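Local coordinates for VWFA domain-containing protein (Alicyclobacillus acidocaldarius subsp. acidocaldarius, PDB 3RAG), which is of unknown function but has a von Willebrand factor type A domain and binds a sodium ion, at residues H88-V99 with V122-V133; R155-L163 with E196-L206. All blocks are in the same frame, centred on the assembly; numbering follows the deposited sequence.

Overall arrangement
In this single-chain alpha/beta fold with a mixed central sheet, interaction 1 pairs two helices, whereas interaction 2 sets a helix against a loop and the short helix 199-205. Interaction 1 joins the long helix 79-106 to helix 116-132, which leads into strand 135-142; interaction 2 comes later in the chain and sets helix 151-165 against the 196-206 segment. Their centres lie 27 Å apart and their nearest atoms about 7 Å apart, without touching. Helix 79-106 links them, since residues nearer its start, among them Ile79 and Gln84, meet helix 151-165. The sodium ion, bound by Asp18, Ser144 and Ser146, lies about 13 Å from the Leu206 side chain of interaction 2.

Interaction 1: residues H88-V99 with V122-V133; sequences HQTMQMTLQQVV and VMQVVEKLEDEV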
loop_
_atom_site.group_PDB
_atom_site.type_symbol
_atom_site.label_atom_id
_atom_site.label_comp_id
_atom_site.label_asym_id
_atom_site.label_seq_id
_atom_site.Cartn_x
_atom_site.Cartn_y
_atom_site.Cartn_z
ATOM N N HIS A 88 6.374 5.989 2.460
ATOM C CA HIS A 88 7.439 6.898 2.007
ATOM C C HIS A 88 8.712 6.202 1.514
ATOM O O HIS A 88 9.274 6.573 0.468
ATOM C CB HIS A 88 7.739 7.960 3.076
ATOM C CG HIS A 88 6.685 9.021 3.163
ATOM N ND1 HIS A 88 6.503 9.972 2.179
ATOM C CD2 HIS A 88 5.743 9.271 4.104
ATOM C CE1 HIS A 88 5.501 10.766 2.514
ATOM N NE2 HIS A 88 5.023 10.364 3.679
ATOM N N GLN A 89 9.175 5.180 2.231
ATOM C CA GLN A 89 10.401 4.537 1.811
ATOM C C GLN A 89 10.252 3.800 0.475
ATOM O O GLN A 89 11.143 3.865 -0.363
ATOM C CB GLN A 89 10.943 3.639 2.930
ATOM C CG GLN A 89 12.252 2.997 2.651
ATOM C CD GLN A 89 12.808 2.303 3.889
ATOM O OE1 GLN A 89 12.416 2.621 5.020
ATOM N NE2 GLN A 89 13.715 1.349 3.681
ATOM N N THR A 90 9.135 3.103 0.261
ATOM C CA THR A 90 8.935 2.424 -1.022
ATOM C C THR A 90 8.660 3.426 -2.168
ATOM O O THR A 90 9.123 3.211 -3.289
ATOM C CB THR A 90 7.800 1.318 -0.960
ATOM O OG1 THR A 90 6.565 1.903 -0.510
ATOM C CG2 THR A 90 8.197 0.172 -0.013
HETATM N N MSE A 91 7.938 4.516 -1.888
HETATM C CA MSE A 91 7.754 5.593 -2.885
HETATM C C MSE A 91 9.127 6.150 -3.285
HETATM O O MSE A 91 9.445 6.308 -4.470
HETATM C CB MSE A 91 6.807 6.711 -2.357
HETATM C CG MSE A 91 6.639 7.973 -3.271
HETATM SE SE MSE A 91 5.092 8.942 -3.011
HETATM C CE MSE A 91 4.665 8.183 -1.432
ATOM N N GLN A 92 9.969 6.383 -2.293
ATOM C CA GLN A 92 11.316 6.886 -2.574
ATOM C C GLN A 92 12.114 5.924 -3.456
ATOM O O GLN A 92 12.714 6.341 -4.436
ATOM C CB GLN A 92 12.085 7.179 -1.292
ATOM C CG GLN A 92 13.490 7.718 -1.583
ATOM C CD GLN A 92 14.317 7.975 -0.339
ATOM O OE1 GLN A 92 14.098 7.373 0.714
ATOM N NE2 GLN A 92 15.283 8.876 -0.458
HETATM N N MSE A 93 12.120 4.633 -3.119
HETATM C CA MSE A 93 12.830 3.659 -3.944
HETATM C C MSE A 93 12.305 3.578 -5.383
HETATM O O MSE A 93 13.087 3.491 -6.341
HETATM C CB MSE A 93 12.842 2.269 -3.265
HETATM C CG MSE A 93 13.806 2.214 -2.069
HETATM SE SE MSE A 93 13.887 0.627 -1.173
HETATM C CE MSE A 93 12.295 0.564 -0.386
ATOM N N THR A 94 10.984 3.600 -5.538
ATOM C CA THR A 94 10.393 3.532 -6.861
ATOM C C THR A 94 10.800 4.764 -7.686
ATOM O O THR A 94 11.163 4.657 -8.862
ATOM C CB THR A 94 8.856 3.442 -6.770
ATOM O OG1 THR A 94 8.497 2.198 -6.128
ATOM C CG2 THR A 94 8.229 3.488 -8.153
ATOM N N LEU A 95 10.731 5.932 -7.064
ATOM C CA LEU A 95 11.069 7.169 -7.776
ATOM C C LEU A 95 12.563 7.257 -8.119
ATOM O O LEU A 95 12.947 7.821 -9.157
ATOM C CB LEU A 95 10.605 8.388 -6.970
ATOM C CG LEU A 95 9.080 8.496 -6.890
ATOM C CD1 LEU A 95 8.720 9.571 -5.881
ATOM C CD2 LEU A 95 8.486 8.817 -8.275
ATOM N N GLN A 96 13.411 6.704 -7.255
ATOM C CA GLN A 96 14.837 6.648 -7.556
ATOM C C GLN A 96 15.062 5.822 -8.812
ATOM O O GLN A 96 15.891 6.165 -9.651
ATOM C CB GLN A 96 15.642 6.075 -6.382
ATOM C CG GLN A 96 15.712 7.016 -5.191
ATOM C CD GLN A 96 16.364 6.403 -3.960
ATOM O OE1 GLN A 96 16.937 7.118 -3.145
ATOM N NE2 GLN A 96 16.256 5.083 -3.806
ATOM N N GLN A 97 14.310 4.736 -8.946
ATOM C CA GLN A 97 14.427 3.880 -10.120
ATOM C C GLN A 97 13.943 4.622 -11.349
ATOM O O GLN A 97 14.553 4.532 -12.409
ATOM C CB GLN A 97 13.623 2.573 -9.945
ATOM C CG GLN A 97 13.972 1.779 -8.681
ATOM C CD GLN A 97 12.962 0.649 -8.349
ATOM O OE1 GLN A 97 11.749 0.750 -8.616
ATOM N NE2 GLN A 97 13.474 -0.426 -7.752
ATOM N N VAL A 98 12.827 5.336 -11.220
ATOM C CA VAL A 98 12.299 6.116 -12.333
ATOM C C VAL A 98 13.320 7.138 -12.822
ATOM O O VAL A 98 13.553 7.288 -14.031
ATOM C CB VAL A 98 10.982 6.844 -11.953
ATOM C CG1 VAL A 98 10.604 7.871 -13.016
ATOM C CG2 VAL A 98 9.856 5.825 -11.751
ATOM N N VAL A 99 13.932 7.841 -11.876
ATOM C CA VAL A 99 14.881 8.897 -12.246
ATOM C C VAL A 99 16.134 8.295 -12.881
ATOM O O VAL A 99 16.678 8.829 -13.855
ATOM C CB VAL A 99 15.233 9.782 -11.048
ATOM C CG1 VAL A 99 16.421 10.669 -11.370
ATOM C CG2 VAL A 99 14.035 10.628 -10.655
ATOM N N VAL A 122 20.383 15.120 -8.235
ATOM C CA VAL A 122 19.385 14.133 -8.622
ATOM C C VAL A 122 18.569 13.677 -7.422
ATOM O O VAL A 122 17.370 13.469 -7.529
ATOM C CB VAL A 122 20.017 12.931 -9.346
ATOM C CG1 VAL A 122 18.997 11.787 -9.480
ATOM C CG2 VAL A 122 20.529 13.366 -10.714
HETATM N N MSE A 123 19.207 13.523 -6.268
HETATM C CA MSE A 123 18.444 13.134 -5.086
HETATM C C MSE A 123 17.453 14.235 -4.676
HETATM O O MSE A 123 16.381 13.949 -4.140
HETATM C CB MSE A 123 19.369 12.733 -3.931
HETATM C CG MSE A 123 20.094 11.393 -4.146
HETATM SE SE MSE A 123 19.060 9.964 -4.613
HETATM C CE MSE A 123 17.677 10.092 -3.423
ATOM N N GLN A 124 17.793 15.491 -4.954
ATOM C CA GLN A 124 16.862 16.584 -4.700
ATOM C C GLN A 124 15.661 16.489 -5.636
ATOM O O GLN A 124 14.529 16.756 -5.234
ATOM C CB GLN A 124 17.537 17.949 -4.840
ATOM C CG GLN A 124 18.293 18.384 -3.603
ATOM C CD GLN A 124 18.860 19.796 -3.728
ATOM O OE1 GLN A 124 18.962 20.345 -4.829
ATOM N NE2 GLN A 124 19.222 20.391 -2.595
ATOM N N VAL A 125 15.915 16.110 -6.884
ATOM C CA VAL A 125 14.835 15.835 -7.831
ATOM C C VAL A 125 13.913 14.725 -7.306
ATOM O O VAL A 125 12.684 14.849 -7.385
ATOM C CB VAL A 125 15.394 15.475 -9.222
ATOM C CG1 VAL A 125 14.338 14.835 -10.091
ATOM C CG2 VAL A 125 15.962 16.724 -9.899
ATOM N N VAL A 126 14.503 13.664 -6.755
ATOM C CA VAL A 126 13.722 12.553 -6.211
ATOM C C VAL A 126 12.881 12.998 -5.012
ATOM O O VAL A 126 11.721 12.625 -4.896
ATOM C CB VAL A 126 14.617 11.362 -5.794
ATOM C CG1 VAL A 126 13.777 10.281 -5.059
ATOM C CG2 VAL A 126 15.304 10.770 -7.014
ATOM N N GLU A 127 13.469 13.798 -4.127
ATOM C CA GLU A 127 12.726 14.324 -2.977
ATOM C C GLU A 127 11.568 15.194 -3.436
ATOM O O GLU A 127 10.485 15.169 -2.850
ATOM C CB GLU A 127 13.645 15.125 -2.046
ATOM C CG GLU A 127 14.700 14.269 -1.361
ATOM C CD GLU A 127 15.543 15.059 -0.388
ATOM O OE1 GLU A 127 16.634 14.573 -0.016
ATOM O OE2 GLU A 127 15.111 16.168 0.003
ATOM N N LYS A 128 11.798 15.973 -4.482
ATOM C CA LYS A 128 10.734 16.799 -5.043
ATOM C C LYS A 128 9.629 15.900 -5.600
ATOM O O LYS A 128 8.444 16.122 -5.323
ATOM C CB LYS A 128 11.286 17.742 -6.118
ATOM C CG LYS A 128 10.254 18.685 -6.753
ATOM C CD LYS A 128 10.924 19.597 -7.798
ATOM C CE LYS A 128 9.988 20.701 -8.285
ATOM N NZ LYS A 128 9.637 21.621 -7.166
ATOM N N LEU A 129 10.013 14.858 -6.342
ATOM C CA LEU A 129 9.020 13.917 -6.856
ATOM C C LEU A 129 8.233 13.272 -5.703
ATOM O O LEU A 129 7.012 13.110 -5.789
ATOM C CB LEU A 129 9.685 12.804 -7.684
ATOM C CG LEU A 129 10.205 13.296 -9.049
ATOM C CD1 LEU A 129 11.110 12.257 -9.692
ATOM C CD2 LEU A 129 9.003 13.599 -9.942
ATOM N N GLU A 130 8.939 12.906 -4.634
ATOM C CA GLU A 130 8.284 12.266 -3.492
ATOM C C GLU A 130 7.179 13.152 -2.910
ATOM O O GLU A 130 6.203 12.649 -2.346
ATOM C CB GLU A 130 9.309 11.891 -2.418
ATOM C CG GLU A 130 8.673 11.236 -1.200
ATOM C CD GLU A 130 9.680 10.622 -0.238
ATOM O OE1 GLU A 130 10.911 10.761 -0.463
ATOM O OE2 GLU A 130 9.225 9.991 0.743
ATOM N N ASP A 131 7.323 14.468 -3.062
ATOM C CA ASP A 131 6.310 15.402 -2.577
ATOM C C ASP A 131 5.218 15.699 -3.593
ATOM O O ASP A 131 4.066 15.967 -3.218
ATOM C CB ASP A 131 6.968 16.727 -2.144
ATOM C CG ASP A 131 5.948 17.754 -1.671
ATOM O OD1 ASP A 131 5.278 17.501 -0.646
ATOM O OD2 ASP A 131 5.815 18.812 -2.321
ATOM N N GLU A 132 5.575 15.664 -4.876
ATOM C CA GLU A 132 4.738 16.246 -5.935
ATOM C C GLU A 132 3.978 15.287 -6.836
ATOM O O GLU A 132 2.973 15.678 -7.432
ATOM C CB GLU A 132 5.571 17.214 -6.801
ATOM C CG GLU A 132 5.999 18.423 -6.056
ATOM C CD GLU A 132 6.842 19.368 -6.907
ATOM O OE1 GLU A 132 7.039 19.071 -8.107
ATOM O OE2 GLU A 132 7.302 20.392 -6.366
ATOM N N VAL A 133 4.421 14.038 -6.945
ATOM C CA VAL A 133 3.684 13.102 -7.796
ATOM C C VAL A 133 2.328 12.775 -7.174
ATOM O O VAL A 133 2.133 12.919 -5.965
ATOM C CB VAL A 133 4.467 11.770 -8.083
ATOM C CG1 VAL A 133 5.840 12.051 -8.736
ATOM C CG2 VAL A 133 4.627 10.898 -6.810
#
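His88 and Glu130, the latter in one of its two conformers, hydrogen-bond at one end of a knobs-into-holes helix packing, in which helix 79-106 of the von Willebrand factor A fold meets helix 116-132 just before the chain enters strand 135-142. The axes of the two short segments cross at 127° and come within 9.4 Å. Three knobs set the fit: Val99 sits among Val122, Val125, Val126 and Leu129, Val126 among Gln92, Leu95, Gln96 and Val99, and Glu130, as modelled here, among His88, Met91, Gln92 and Leu95. Val99 is squeezed at both methyls: its CG1 presses on Val122 CG1 at 3.4 Å, while CG2 meets Leu129 CD1 at 3.5 Å. In the middle, Leu95 lays CD1 over the backbone of Leu129 and Glu130, 3.6 Å from Glu130 N, and turns CD2 to Val133. Met91, a selenomethionine, touches Glu130 O with its SE, a carbonyl that accepts a hydrogen bond from Arg168; Ile10 of the central sheet backs both Met91 and Leu95. On the partly exposed flank, the extended Gln96 brings OE1 to 3.1 Å from CE of Met123, also a selenomethionine. In this conformer Glu130 stretches across the interface with CG anti to its own N (chi1 179°), which carries the carboxylate to the imidazole edge and lays OE1 against Gln92 CB at 3.9 Å. Replacing His88 with an alanine would probably leave OE2 of this conformer without its imidazole donor and the carboxylate freer still to turn. The bond may not be permanent, but where it forms, His88 ND1 donates to the anti lone pair of Glu130 OE2 over 3.1 Å, bent to 138°.

Interaction 2: residues R155-L163 with E196-L206; sequences REAVRDLAL and EVNVAALEAEL
Val197 drives its CG2 methyl against Ala162 CB at 3.4 Å, the tight end of a contact that becomes water-bridged toward Arg155. The same methyl lies 4.1 Å from Val158 CG1; Val197 places it beside its own backbone N by setting CG1 anti to that N (chi1 160°). Nearby, Leu202 points CD1 at Arg155 O, 3.7 Å away. The outer side is looser. Arg155 lies athwart Glu203, so that Glu203 CG lies over one guanidinium face, 3.7 Å from Arg155 NE. The opposite charges do not meet directly: one water accepts from Arg155 NE and donates to Glu203 OE2, and a second accepts from Arg155 NH1 beside the carbonyls of Glu203 and Leu206. Arg155 CG also runs alongside Leu206 CD1 at 3.7 Å. Farther along, Val199 CG1 meets the edge of the Arg159 guanidinium, while Glu196 reaches the Leu163 side chain and forms a salt bridge to Lys166. The short helix 199-205 starts with an N-cap, Asn198 OD1 accepting from Ala201 N at 3.0 Å from above the carbonyl plane. Its segment runs at 154° to that of helix 151-165. Beneath both, Val158, Leu202 and Leu206 rest on Leu141 of strand 135-142, and Val197 and Leu202 on strand 172-179, while Ala157 and Leu161 of helix 151-165 meet helix 79-106.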
loop_
_atom_site.group_PDB
_atom_site.type_symbol
_atom_site.label_atom_id
_atom_site.label_comp_id
_atom_site.label_asym_id
_atom_site.label_seq_id
_atom_site.Cartn_x
_atom_site.Cartn_y
_atom_site.Cartn_z
ATOM N N ARG A 155 -8.500 1.407 12.544
ATOM C CA ARG A 155 -9.276 2.534 12.038
ATOM C C ARG A 155 -8.530 3.845 12.280
ATOM O O ARG A 155 -8.476 4.714 11.398
ATOM C CB ARG A 155 -10.659 2.608 12.701
ATOM C CG ARG A 155 -11.577 1.416 12.412
ATOM C CD ARG A 155 -13.044 1.718 12.850
ATOM N NE ARG A 155 -13.101 2.071 14.277
ATOM C CZ ARG A 155 -13.652 1.331 15.237
ATOM N NH1 ARG A 155 -14.274 0.177 14.973
ATOM N NH2 ARG A 155 -13.592 1.756 16.492
ATOM N N GLU A 156 -7.981 4.008 13.483
ATOM C CA GLU A 156 -7.264 5.252 13.804
ATOM C C GLU A 156 -5.991 5.403 12.961
ATOM O O GLU A 156 -5.644 6.510 12.512
ATOM C CB GLU A 156 -6.907 5.305 15.287
ATOM C CG GLU A 156 -8.082 5.146 16.212
ATOM C CD GLU A 156 -8.349 6.387 17.036
ATOM O OE1 GLU A 156 -8.219 7.507 16.484
ATOM O OE2 GLU A 156 -8.686 6.241 18.233
ATOM N N ALA A 157 -5.290 4.290 12.767
ATOM C CA ALA A 157 -4.041 4.280 12.006
ATOM C C ALA A 157 -4.273 4.677 10.556
ATOM O O ALA A 157 -3.459 5.390 9.950
ATOM C CB ALA A 157 -3.374 2.883 12.071
ATOM N N VAL A 158 -5.365 4.189 9.985
ATOM C CA VAL A 158 -5.656 4.486 8.593
ATOM C C VAL A 158 -6.024 5.955 8.430
ATOM O O VAL A 158 -5.606 6.618 7.479
ATOM C CB VAL A 158 -6.771 3.576 8.065
ATOM C CG1 VAL A 158 -7.232 4.027 6.699
ATOM C CG2 VAL A 158 -6.246 2.121 8.016
ATOM N N ARG A 159 -6.811 6.465 9.369
ATOM C CA ARG A 159 -7.139 7.880 9.372
ATOM C C ARG A 159 -5.852 8.707 9.460
ATOM O O ARG A 159 -5.666 9.664 8.711
ATOM C CB ARG A 159 -8.092 8.201 10.532
ATOM C CG ARG A 159 -8.377 9.697 10.691
ATOM C CD ARG A 159 -9.181 9.984 11.947
ATOM N NE ARG A 159 -9.475 11.410 12.073
ATOM C CZ ARG A 159 -8.688 12.280 12.702
ATOM N NH1 ARG A 159 -7.558 11.866 13.270
ATOM N NH2 ARG A 159 -9.029 13.561 12.764
ATOM N N ASP A 160 -4.963 8.330 10.367
ATOM C CA ASP A 160 -3.710 9.072 10.560
ATOM C C ASP A 160 -2.808 9.003 9.328
ATOM O O ASP A 160 -2.118 9.967 8.990
ATOM C CB ASP A 160 -2.955 8.526 11.768
ATOM C CG ASP A 160 -3.571 8.944 13.078
ATOM O OD1 ASP A 160 -4.528 9.749 13.059
ATOM O OD2 ASP A 160 -3.086 8.476 14.129
ATOM N N LEU A 161 -2.810 7.860 8.657
ATOM C CA LEU A 161 -1.986 7.702 7.466
ATOM C C LEU A 161 -2.439 8.692 6.410
ATOM O O LEU A 161 -1.629 9.413 5.821
ATOM C CB LEU A 161 -2.069 6.265 6.935
ATOM C CG LEU A 161 -1.408 5.939 5.591
ATOM C CD1 LEU A 161 0.104 6.173 5.643
ATOM C CD2 LEU A 161 -1.691 4.460 5.261
ATOM N N ALA A 162 -3.747 8.731 6.167
ATOM C CA ALA A 162 -4.280 9.601 5.145
ATOM C C ALA A 162 -4.023 11.050 5.507
ATOM O O ALA A 162 -3.686 11.862 4.643
ATOM C CB ALA A 162 -5.793 9.342 4.936
ATOM N N LEU A 163 -4.191 11.387 6.784
ATOM C CA LEU A 163 -3.956 12.764 7.197
ATOM C C LEU A 163 -2.493 13.150 6.970
ATOM O O LEU A 163 -2.200 14.257 6.506
ATOM C CB LEU A 163 -4.369 12.991 8.652
ATOM C CG LEU A 163 -5.884 12.952 8.899
ATOM C CD1 LEU A 163 -6.179 13.203 10.363
ATOM C CD2 LEU A 163 -6.632 13.955 8.029
ATOM N N GLU A 196 -9.630 12.059 1.216
ATOM C CA GLU A 196 -9.720 11.811 2.652
ATOM C C GLU A 196 -10.284 10.436 2.981
ATOM O O GLU A 196 -10.912 9.792 2.151
ATOM C CB GLU A 196 -10.557 12.888 3.349
ATOM C CG GLU A 196 -9.866 14.242 3.420
ATOM C CD GLU A 196 -10.355 15.084 4.580
ATOM O OE1 GLU A 196 -9.798 14.951 5.697
ATOM O OE2 GLU A 196 -11.304 15.872 4.375
ATOM N N VAL A 197 -10.054 10.007 4.210
ATOM C CA VAL A 197 -10.621 8.763 4.712
ATOM C C VAL A 197 -11.911 9.071 5.461
ATOM O O VAL A 197 -11.920 9.929 6.340
ATOM C CB VAL A 197 -9.626 8.059 5.643
ATOM C CG1 VAL A 197 -10.352 7.042 6.540
ATOM C CG2 VAL A 197 -8.553 7.392 4.818
ATOM N N ASN A 198 -12.994 8.383 5.089
ATOM C CA ASN A 198 -14.318 8.569 5.688
ATOM C C ASN A 198 -14.414 7.739 6.964
ATOM O O ASN A 198 -14.554 6.518 6.904
ATOM C CB ASN A 198 -15.377 8.093 4.689
ATOM C CG ASN A 198 -16.810 8.252 5.202
ATOM O OD1 ASN A 198 -17.064 8.279 6.404
ATOM N ND2 ASN A 198 -17.756 8.337 4.269
ATOM N N VAL A 199 -14.310 8.372 8.125
ATOM C CA VAL A 199 -14.206 7.570 9.341
ATOM C C VAL A 199 -15.503 6.855 9.697
ATOM O O VAL A 199 -15.460 5.736 10.202
ATOM C CB VAL A 199 -13.580 8.334 10.554
ATOM C CG1 VAL A 199 -13.049 9.699 10.136
ATOM C CG2 VAL A 199 -14.562 8.438 11.701
ATOM N N ALA A 200 -16.654 7.472 9.405
ATOM C CA ALA A 200 -17.932 6.817 9.649
ATOM C C ALA A 200 -18.018 5.540 8.841
ATOM O O ALA A 200 -18.561 4.546 9.305
ATOM C CB ALA A 200 -19.112 7.739 9.292
ATOM N N ALA A 201 -17.506 5.578 7.614
ATOM C CA ALA A 201 -17.533 4.389 6.771
ATOM C C ALA A 201 -16.640 3.286 7.338
ATOM O O ALA A 201 -17.041 2.118 7.352
ATOM C CB ALA A 201 -17.134 4.725 5.337
ATOM N N LEU A 202 -15.427 3.635 7.783
ATOM C CA LEU A 202 -14.579 2.637 8.432
ATOM C C LEU A 202 -15.319 1.981 9.600
ATOM O O LEU A 202 -15.304 0.764 9.745
ATOM C CB LEU A 202 -13.261 3.228 8.951
ATOM C CG LEU A 202 -12.160 3.622 7.966
ATOM C CD1 LEU A 202 -10.974 4.244 8.708
ATOM C CD2 LEU A 202 -11.716 2.402 7.192
ATOM N N GLU A 203 -15.950 2.783 10.448
ATOM C CA GLU A 203 -16.630 2.202 11.611
ATOM C C GLU A 203 -17.776 1.278 11.232
ATOM O O GLU A 203 -17.964 0.233 11.858
ATOM C CB GLU A 203 -17.149 3.297 12.547
ATOM C CG GLU A 203 -16.036 4.044 13.242
ATOM C CD GLU A 203 -16.552 4.892 14.384
ATOM O OE1 GLU A 203 -17.633 4.574 14.931
ATOM O OE2 GLU A 203 -15.873 5.878 14.735
ATOM N N ALA A 204 -18.551 1.669 10.218
ATOM C CA ALA A 204 -19.719 0.894 9.815
ATOM C C ALA A 204 -19.332 -0.380 9.100
ATOM O O ALA A 204 -20.004 -1.395 9.235
ATOM C CB ALA A 204 -20.675 1.741 8.905
ATOM N N GLU A 205 -18.251 -0.334 8.329
ATOM C CA GLU A 205 -17.962 -1.427 7.397
ATOM C C GLU A 205 -16.940 -2.445 7.890
ATOM O O GLU A 205 -16.839 -3.543 7.328
ATOM C CB GLU A 205 -17.523 -0.856 6.031
ATOM C CG GLU A 205 -18.515 0.176 5.456
ATOM C CD GLU A 205 -19.853 -0.450 5.063
ATOM O OE1 GLU A 205 -19.881 -1.670 4.808
ATOM O OE2 GLU A 205 -20.876 0.277 5.019
ATOM N N LEU A 206 -16.163 -2.102 8.922
ATOM C CA LEU A 206 -15.150 -3.037 9.400
ATOM C C LEU A 206 -15.705 -3.940 10.490
ATOM O O LEU A 206 -15.643 -3.643 11.684
ATOM C CB LEU A 206 -13.863 -2.303 9.852
ATOM C CG LEU A 206 -13.225 -1.382 8.814
ATOM C CD1 LEU A 206 -11.947 -0.761 9.401
ATOM C CD2 LEU A 206 -12.882 -2.154 7.541
HETATM O O HOH W 1 -15.599 -0.964 12.651
HETATM O O HOH W 2 -12.825 4.906 14.554
#